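PDB 4KL0: inosine-uridine nucleoside N-ribohydrolase from Xanthomonas oryzae pv. oryzae, which binds calcium and is a bacterial effector that probably hydrolyses N-glycosidic bonds, as nucleoside hydrolases do. Local coordinates for residues A[182-185]-A[191-194]. Sequence-based numbering, arbitrary orientation.
Sequences DPAR and VQPD
Q192 lies alongside D182, its CG 3.7 Å from D182 CB; the two side chains point the same way, with amide and carboxylate planes 30° apart. CG of Q192 stands between its backbone N and carbonyl carbon (chi1 64°) and the chain is extended beyond it, which carries the amide to A184. There NE2 of Q192 donates to A184 O at 2.6 Å, a short but bent bond whose donor sits above the carbonyl plane. The backbone bond from D182 N to Q192 O, 2.8 Å long, joins the segments next to this pair. Both segments belong to the long loop between strand 172-178 and helix 198-202 of the nucleoside hydrolase fold, on either side of the unmodelled residues 186-189. Beside this bond a water bridges the two backbones: it accepts from Q192 N at 2.9 Å, with D182 O (2.6 Å) and A184 O among more acceptors than its two protons can serve. The R185 chain is bent at chi2 (113°), returning the guanidinium to its own segment, where NH2 donates to D182 O, in plane at 3.1 Å, while CD packs 4.0 Å from V191 CG2. P193 points away from 182-185 and packs on I204, A207, R208 and Y211 of helix 204-216, and the D194 carboxylate forms a salt bridge with R196.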
ATOM      1  N   ASP A 182      14.509   3.789  11.843  1.00 17.80           N
ATOM      2  CA  ASP A 182      14.986   4.686  12.909  1.00 22.12           C
ATOM      3  C   ASP A 182      16.483   4.927  12.670  1.00 26.26           C
ATOM      4  O   ASP A 182      17.200   4.000  12.274  1.00 24.99           O
ATOM      5  CB  ASP A 182      14.839   4.027  14.240  1.00 22.82           C
ATOM      6  CG  ASP A 182      14.918   5.028  15.396  1.00 26.29           C
ATOM      7  OD1 ASP A 182      15.477   6.137  15.216  1.00 30.66           O
ATOM      8  OD2 ASP A 182      14.410   4.699  16.473  1.00 27.75           O
ATOM      9  N   PRO A 183      16.938   6.168  12.908  1.00 27.54           N
ATOM     10  CA  PRO A 183      18.358   6.529  13.094  1.00 29.01           C
ATOM     11  C   PRO A 183      19.248   5.472  13.753  1.00 29.91           C
ATOM     12  O   PRO A 183      20.237   5.032  13.118  1.00 29.26           O
ATOM     13  CB  PRO A 183      18.249   7.768  13.990  1.00 27.83           C
ATOM     14  CG  PRO A 183      16.818   8.372  13.653  1.00 31.41           C
ATOM     15  CD  PRO A 183      16.118   7.383  12.750  1.00 27.31           C
ATOM     16  N   ALA A 184      18.930   5.066  14.991  1.00 27.28           N
ATOM     17  CA  ALA A 184      19.689   4.057  15.740  1.00 27.30           C
ATOM     18  C   ALA A 184      19.343   2.633  15.469  1.00 31.14           C
ATOM     19  O   ALA A 184      18.168   2.261  15.472  1.00 30.22           O
ATOM     20  CB  ALA A 184      19.516   4.294  17.235  1.00 26.04           C
ATOM     21  N   ARG A 185      20.371   1.817  15.335  1.00 27.23           N
ATOM     22  CA  ARG A 185      20.256   0.395  15.136  1.00 31.35           C
ATOM     23  C   ARG A 185      20.389  -0.300  16.496  1.00 36.91           C
ATOM     24  O   ARG A 185      19.440  -0.448  17.276  1.00 34.52           O
ATOM     25  CB  ARG A 185      21.368  -0.073  14.148  1.00 35.78           C
ATOM     26  CG  ARG A 185      20.876  -0.576  12.730  1.00 32.93           C
ATOM     27  CD  ARG A 185      21.255   0.287  11.478  1.00 34.32           C
ATOM     28  NE  ARG A 185      20.430   1.477  11.411  1.00 35.37           N
ATOM     29  CZ  ARG A 185      20.451   2.382  10.444  1.00 33.96           C
ATOM     30  NH1 ARG A 185      21.274   2.258   9.408  1.00 36.83           N
ATOM     31  NH2 ARG A 185      19.644   3.438  10.525  1.00 35.15           N
ATOM     32  N   VAL A 191      18.406  -3.140  12.348  1.00 22.07           N
ATOM     33  CA  VAL A 191      17.577  -2.019  11.932  1.00 23.73           C
ATOM     34  C   VAL A 191      16.280  -2.090  12.731  1.00 18.49           C
ATOM     35  O   VAL A 191      15.785  -3.181  13.024  1.00 17.85           O
ATOM     36  CB  VAL A 191      17.291  -2.154  10.422  1.00 23.70           C
ATOM     37  CG1 VAL A 191      16.289  -1.097   9.945  1.00 18.99           C
ATOM     38  CG2 VAL A 191      18.587  -2.021   9.682  1.00 25.55           C
ATOM     39  N   GLN A 192      15.771  -0.917  13.123  1.00 20.95           N
ATOM     40  CA  GLN A 192      14.514  -0.866  13.867  1.00 19.23           C
ATOM     41  C   GLN A 192      13.596   0.194  13.266  1.00 15.69           C
ATOM     42  O   GLN A 192      13.997   1.080  12.502  1.00 17.62           O
ATOM     43  CB  GLN A 192      14.777  -0.641  15.373  1.00 20.28           C
ATOM     44  CG  GLN A 192      15.395   0.635  15.700  1.00 23.03           C
ATOM     45  CD  GLN A 192      15.784   0.699  17.190  1.00 28.07           C
ATOM     46  OE1 GLN A 192      15.350  -0.108  18.006  1.00 27.47           O
ATOM     47  NE2 GLN A 192      16.595   1.667  17.515  1.00 27.28           N
ATOM     48  N   PRO A 193      12.296   0.117  13.596  1.00 15.37           N
ATOM     49  CA  PRO A 193      11.418   1.101  12.962  1.00 15.48           C
ATOM     50  C   PRO A 193      11.413   2.505  13.555  1.00 13.63           C
ATOM     51  O   PRO A 193      11.491   2.645  14.797  1.00 17.05           O
ATOM     52  CB  PRO A 193      10.024   0.494  13.202  1.00 13.92           C
ATOM     53  CG  PRO A 193      10.172  -0.237  14.497  1.00 15.72           C
ATOM     54  CD  PRO A 193      11.572  -0.890  14.381  1.00 16.38           C
ATOM     55  N   ASP A 194      11.290   3.509  12.694  1.00 16.47           N
ATOM     56  CA  ASP A 194      11.090   4.929  13.073  1.00 16.91           C
ATOM     57  C   ASP A 194       9.708   5.065  13.704  1.00 17.47           C
ATOM     58  O   ASP A 194       8.676   4.808  13.044  1.00 18.81           O
ATOM     59  CB  ASP A 194      11.191   5.814  11.827  1.00 19.66           C
ATOM     60  CG  ASP A 194      11.309   7.329  12.138  1.00 23.02           C
ATOM     61  OD1 ASP A 194      10.716   7.860  13.123  1.00 21.08           O
ATOM     62  OD2 ASP A 194      12.013   8.020  11.352  1.00 27.16           O
TER
HETATM   63  O   HOH W   1      17.443   1.450  12.842  1.00 24.53           O